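Local coordinates for protein 2-hydroxyisobutyryl-CoA synthetase (Aquincola tertiaricarbonis, PDB 6HDY) that belongs to the acyl-CoA synthetases of the ANL (AMP-binding) superfamily, with a large N-terminal part and a small C-terminal domain, at residues A[416-421]-A[458-463]; A[398-403]-A[467-472]. One frame throughout, in Å; residues are numbered along the deposited sequence.

Interaction 1: A[416-421]-A[458-463]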
loop_
_atom_site.group_PDB
_atom_site.type_symbol
_atom_site.label_atom_id
_atom_site.label_comp_id
_atom_site.label_asym_id
_atom_site.label_seq_id
_atom_site.Cartn_x
_atom_site.Cartn_y
_atom_site.Cartn_z
ATOM N N ARG A 416 17.667 28.615 -3.987
ATOM C CA ARG A 416 18.720 27.649 -4.307
ATOM C C ARG A 416 18.129 26.951 -5.521
ATOM O O ARG A 416 17.114 26.264 -5.389
ATOM C CB ARG A 416 18.992 26.643 -3.163
ATOM C CG ARG A 416 19.504 27.277 -1.850
ATOM C CD ARG A 416 20.119 26.221 -0.939
ATOM N NE ARG A 416 21.545 26.070 -1.231
ATOM C CZ ARG A 416 22.297 25.011 -0.932
ATOM N NH1 ARG A 416 21.764 23.956 -0.323
ATOM N NH2 ARG A 416 23.586 24.993 -1.257
ATOM N N VAL A 417 18.678 27.227 -6.720
ATOM C CA VAL A 417 18.121 26.706 -7.969
ATOM C C VAL A 417 19.090 25.777 -8.718
ATOM O O VAL A 417 20.277 26.084 -8.875
ATOM C CB VAL A 417 17.610 27.869 -8.876
ATOM C CG1 VAL A 417 17.044 27.358 -10.195
ATOM C CG2 VAL A 417 16.577 28.732 -8.152
ATOM N N GLU A 418 18.565 24.646 -9.183
ATOM C CA GLU A 418 19.326 23.716 -9.997
ATOM C C GLU A 418 19.285 24.158 -11.468
ATOM O O GLU A 418 18.194 24.387 -11.997
ATOM C CB GLU A 418 18.727 22.296 -9.917
ATOM C CG GLU A 418 19.505 21.320 -9.055
ATOM C CD GLU A 418 18.953 19.911 -9.049
ATOM O OE1 GLU A 418 18.582 19.410 -10.137
ATOM O OE2 GLU A 418 18.968 19.274 -7.970
ATOM N N PRO A 419 20.446 24.255 -12.157
ATOM C CA PRO A 419 20.417 24.447 -13.624
ATOM C C PRO A 419 20.293 23.051 -14.281
ATOM O O PRO A 419 20.511 22.031 -13.613
ATOM C CB PRO A 419 21.802 25.010 -13.914
ATOM C CG PRO A 419 22.684 24.330 -12.880
ATOM C CD PRO A 419 21.829 24.038 -11.667
ATOM N N SER A 420 20.007 22.987 -15.588
ATOM C CA SER A 420 19.966 21.700 -16.291
ATOM C C SER A 420 21.401 21.193 -16.539
ATOM O O SER A 420 22.359 21.989 -16.513
ATOM C CB SER A 420 19.216 21.824 -17.614
ATOM O OG SER A 420 19.868 22.720 -18.496
ATOM N N GLU A 421 21.549 19.867 -16.746
ATOM C CA GLU A 421 22.853 19.256 -17.037
ATOM C C GLU A 421 23.519 19.873 -18.306
ATOM O O GLU A 421 24.747 20.047 -18.317
ATOM C CB GLU A 421 22.734 17.733 -17.179
ATOM C CG GLU A 421 22.577 17.029 -15.844
ATOM C CD GLU A 421 22.038 15.621 -15.953
ATOM O OE1 GLU A 421 20.831 15.423 -15.682
ATOM O OE2 GLU A 421 22.818 14.716 -16.330
ATOM N N ASN A 458 20.859 17.688 -10.146
ATOM C CA ASN A 458 20.374 16.485 -9.442
ATOM C C ASN A 458 20.876 16.351 -7.974
ATOM O O ASN A 458 20.842 15.252 -7.412
ATOM C CB ASN A 458 20.662 15.198 -10.257
ATOM C CG ASN A 458 20.350 15.337 -11.735
ATOM O OD1 ASN A 458 19.242 15.729 -12.127
ATOM N ND2 ASN A 458 21.338 15.078 -12.590
ATOM N N SER A 459 21.300 17.470 -7.348
ATOM C CA SER A 459 21.764 17.471 -5.963
ATOM C C SER A 459 20.578 17.553 -4.978
ATOM O O SER A 459 20.646 16.968 -3.896
ATOM C CB SER A 459 22.736 18.619 -5.718
ATOM O OG SER A 459 22.141 19.883 -5.957
ATOM N N ILE A 460 19.520 18.315 -5.335
ATOM C CA ILE A 460 18.329 18.486 -4.495
ATOM C C ILE A 460 17.499 17.182 -4.504
ATOM O O ILE A 460 17.226 16.627 -5.574
ATOM C CB ILE A 460 17.477 19.748 -4.869
ATOM C CG1 ILE A 460 18.285 21.064 -4.717
ATOM C CG2 ILE A 460 16.165 19.806 -4.038
ATOM C CD1 ILE A 460 17.628 22.371 -5.378
ATOM N N ALA A 461 17.120 16.695 -3.304
ATOM C CA ALA A 461 16.312 15.488 -3.163
ATOM C C ALA A 461 14.957 15.633 -3.859
ATOM O O ALA A 461 14.252 16.641 -3.692
ATOM C CB ALA A 461 16.107 15.158 -1.688
ATOM N N ARG A 462 14.641 14.638 -4.697
ATOM C CA ARG A 462 13.354 14.509 -5.381
ATOM C C ARG A 462 12.445 13.703 -4.406
ATOM O O ARG A 462 12.940 13.180 -3.394
ATOM C CB ARG A 462 13.505 13.748 -6.730
ATOM C CG ARG A 462 14.574 14.260 -7.737
ATOM C CD ARG A 462 14.575 15.754 -7.942
ATOM N NE ARG A 462 15.097 16.182 -9.239
ATOM C CZ ARG A 462 16.176 16.946 -9.415
ATOM N NH1 ARG A 462 16.910 17.327 -8.372
ATOM N NH2 ARG A 462 16.535 17.326 -10.631
ATOM N N THR A 463 11.135 13.613 -4.697
ATOM C CA THR A 463 10.163 12.871 -3.874
ATOM C C THR A 463 9.087 12.167 -4.709
ATOM O O THR A 463 8.728 12.649 -5.792
ATOM C CB THR A 463 9.514 13.768 -2.767
ATOM O OG1 THR A 463 8.635 12.964 -1.958
ATOM C CG2 THR A 463 8.731 14.961 -3.333
#
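Glu418, near the end of strand 413-419, meets the loop of Asn458, Ile460 and Arg462 chiefly with its carboxylate, a worked example of how one buried carboxylate can gather donors from a loop that has no regular structure. Extended beyond CG (chi2 -177°), its side chain carries both oxygens into the bend of residues 458-462. Arg462 comes from the opposite direction and grips the carboxylate end-on in a salt bridge: NH1 lies 2.9 Å from Glu418 OE2, and NH2 is 3.0 Å from OE1. Both oxygens are met on their syn sides, with the two planes 35° apart.

Backbone groups share the same acceptors. Ile460 N donates to Glu418 OE2 over 2.9 Å, nearly in line with the C-O bond, while Asn458 N makes a weak bond to OE1. Arg462 NH1 also reaches Ile460 O, 2.9 Å away, which ties the guanidinium back to its own loop.

At the outer margin, Asn458 ND2 points straight at Glu421 OE1 (3.2 Å, N-H...O 178°), coming from above the carboxylate plane. On the other flank, Ile460 CD1 packs 3.9 Å from Arg416 O.

Arg462 has a second acidic partner in Glu230, and Ile460 also touches strand 399-403. On strand 413-419, Val417 and Pro419 pack against Phe434 of helix 428-446.

Interaction 2: A[398-403]-A[467-472]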
loop_
_atom_site.group_PDB
_atom_site.type_symbol
_atom_site.label_atom_id
_atom_site.label_comp_id
_atom_site.label_asym_id
_atom_site.label_seq_id
_atom_site.Cartn_x
_atom_site.Cartn_y
_atom_site.Cartn_z
ATOM N N GLY A 398 14.825 21.434 -12.763
ATOM C CA GLY A 398 13.743 20.617 -12.217
ATOM C C GLY A 398 13.557 20.673 -10.715
ATOM O O GLY A 398 12.567 20.151 -10.207
ATOM N N GLU A 399 14.500 21.296 -9.989
ATOM C CA GLU A 399 14.413 21.456 -8.540
ATOM C C GLU A 399 14.948 22.773 -8.065
ATOM O O GLU A 399 15.784 23.405 -8.740
ATOM C CB GLU A 399 15.053 20.293 -7.746
ATOM C CG GLU A 399 14.074 19.168 -7.383
ATOM C CD GLU A 399 12.803 19.548 -6.646
ATOM O OE1 GLU A 399 12.778 20.605 -5.972
ATOM O OE2 GLU A 399 11.826 18.774 -6.735
ATOM N N HIS A 400 14.420 23.203 -6.906
ATOM C CA HIS A 400 14.785 24.438 -6.209
ATOM C C HIS A 400 14.315 24.347 -4.761
ATOM O O HIS A 400 13.511 23.467 -4.421
ATOM C CB HIS A 400 14.183 25.680 -6.902
ATOM C CG HIS A 400 12.697 25.817 -6.743
ATOM N ND1 HIS A 400 11.817 25.171 -7.593
ATOM C CD2 HIS A 400 11.982 26.537 -5.842
ATOM C CE1 HIS A 400 10.605 25.521 -7.191
ATOM N NE2 HIS A 400 10.653 26.331 -6.137
ATOM N N ARG A 401 14.827 25.249 -3.921
ATOM C CA ARG A 401 14.431 25.431 -2.530
ATOM C C ARG A 401 14.240 26.930 -2.328
ATOM O O ARG A 401 14.933 27.747 -2.952
ATOM C CB ARG A 401 15.488 24.919 -1.532
ATOM C CG ARG A 401 15.696 23.397 -1.441
ATOM C CD ARG A 401 14.612 22.622 -0.692
ATOM N NE ARG A 401 13.730 22.023 -1.673
ATOM C CZ ARG A 401 13.623 20.726 -1.916
ATOM N NH1 ARG A 401 14.234 19.841 -1.138
ATOM N NH2 ARG A 401 12.884 20.301 -2.916
ATOM N N ILE A 402 13.275 27.287 -1.484
ATOM C CA ILE A 402 13.009 28.664 -1.071
ATOM C C ILE A 402 13.480 28.706 0.388
ATOM O O ILE A 402 13.084 27.838 1.171
ATOM C CB ILE A 402 11.520 29.060 -1.229
ATOM C CG1 ILE A 402 10.978 28.709 -2.629
ATOM C CG2 ILE A 402 11.302 30.528 -0.890
ATOM C CD1 ILE A 402 9.471 28.496 -2.660
ATOM N N VAL A 403 14.419 29.619 0.715
ATOM C CA VAL A 403 14.973 29.755 2.066
ATOM C C VAL A 403 14.425 31.047 2.690
ATOM O O VAL A 403 14.657 32.145 2.174
ATOM C CB VAL A 403 16.524 29.609 2.150
ATOM C CG1 VAL A 403 17.022 29.810 3.573
ATOM C CG2 VAL A 403 16.984 28.248 1.623
ATOM N N ALA A 467 6.151 17.744 -2.496
ATOM C CA ALA A 467 7.367 18.545 -2.500
ATOM C C ALA A 467 7.350 19.618 -1.377
ATOM O O ALA A 467 6.446 20.458 -1.329
ATOM C CB ALA A 467 7.558 19.194 -3.863
ATOM N N ARG A 468 8.344 19.563 -0.471
ATOM C CA ARG A 468 8.493 20.531 0.629
ATOM C C ARG A 468 9.698 21.406 0.269
ATOM O O ARG A 468 10.844 21.070 0.591
ATOM C CB ARG A 468 8.663 19.835 1.999
ATOM C CG ARG A 468 7.763 18.610 2.262
ATOM C CD ARG A 468 6.305 18.941 2.553
ATOM N NE ARG A 468 5.580 17.756 3.029
ATOM C CZ ARG A 468 4.253 17.650 3.101
ATOM N NH1 ARG A 468 3.475 18.653 2.708
ATOM N NH2 ARG A 468 3.695 16.536 3.556
ATOM N N ARG A 469 9.435 22.483 -0.480
ATOM C CA ARG A 469 10.501 23.348 -1.013
ATOM C C ARG A 469 10.856 24.537 -0.132
ATOM O O ARG A 469 11.881 25.170 -0.370
ATOM C CB ARG A 469 10.186 23.807 -2.451
ATOM C CG ARG A 469 10.250 22.633 -3.412
ATOM C CD ARG A 469 10.191 23.037 -4.865
ATOM N NE ARG A 469 10.275 21.846 -5.714
ATOM C CZ ARG A 469 9.239 21.266 -6.305
ATOM N NH1 ARG A 469 8.024 21.788 -6.197
ATOM N NH2 ARG A 469 9.409 20.168 -7.025
ATOM N N VAL A 470 10.048 24.822 0.902
ATOM C CA VAL A 470 10.343 25.942 1.790
ATOM C C VAL A 470 11.117 25.478 3.020
ATOM O O VAL A 470 10.696 24.541 3.704
ATOM C CB VAL A 470 9.096 26.783 2.132
ATOM C CG1 VAL A 470 9.437 27.881 3.134
ATOM C CG2 VAL A 470 8.499 27.391 0.872
ATOM N N ILE A 471 12.279 26.120 3.254
ATOM C CA ILE A 471 13.147 25.920 4.413
ATOM C C ILE A 471 12.959 27.219 5.189
ATOM O O ILE A 471 13.424 28.268 4.737
ATOM C CB ILE A 471 14.633 25.653 4.028
ATOM C CG1 ILE A 471 14.757 24.497 3.016
ATOM C CG2 ILE A 471 15.469 25.364 5.284
ATOM C CD1 ILE A 471 16.046 24.535 2.187
ATOM N N ASP A 472 12.195 27.157 6.300
ATOM C CA ASP A 472 11.787 28.299 7.119
ATOM C C ASP A 472 12.712 28.584 8.347
ATOM O O ASP A 472 12.329 29.343 9.235
ATOM C CB ASP A 472 10.306 28.108 7.531
ATOM C CG ASP A 472 9.756 29.094 8.553
ATOM O OD1 ASP A 472 9.759 30.312 8.266
ATOM O OD2 ASP A 472 9.398 28.656 9.668
#
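Arg469 is drawn out straight from CG to NE (chi2 -170°, chi3 179°), whereas Glu399 bends at chi2 (-54°), and these shapes bring guanidinium and carboxylate together beside a short parallel beta pairing. The pairing sets strand 470-471 at the edge of the mixed sheet of the C-terminal domain, next to strand 399-403, and illustrates how a very short edge strand can combine backbone bonds with an ion pair. Ile402 makes both backbone bonds of the pairing: its N donates to Arg469 O and its O accepts from Ile471 N, each over 2.8 Å. Ile471 is also bonded to the backbone of Ile404.

Side chains fill both faces. Ile402 CD1 meets Val470 CG2 on one; on the other, Val403 CG2 lies 3.9 Å from Ile471 CD1, close to Val476 of helix 474-486. That same CD1 also rests against the aliphatic part of Arg401.

Arg469 grips Glu399 side-on, with NE 2.8 Å from OE1 and NH2 2.8 Å from OE2. Glu399 OE1 is shared further: His400 N approaches it from the same face as NE, and Arg401 NH2 joins by a salt bridge. The carboxylate thus lies between two arginines and would be expected to offset their mutual repulsion. Arg468 O sits over the centre of the Arg401 guanidinium. His400 ND1 is hydrogen-bonded to Tyr396 OH, and over one face of the imidazole lies Arg469 CD in a CH-pi contact, 3.6 Å from the ring centroid.

Overall arrangement
From the N terminus, the chain reaches the C-terminal domain and lays down strand 399-403, the first partner of interaction 2, before strand 413-419 brings the first partner of interaction 1. Helix 428-446 and strand 450-454 follow; the loop 458-463 then returns to strand 413-419 and closes the shorter loop, of 36 intervening residues. Only afterwards does 467-472 come back to 399-403, closing a longer loop of 63 residues around the first, so the two contacts nest without crossing. They are joined through adjacent strands: Arg416 O lies 2.9 Å from Arg401 N, and Ile460 packs on Arg401. Together they join the loop after strand 450-454, and then edge strand 470-471, to the two inner strands, 413-419 and 399-403.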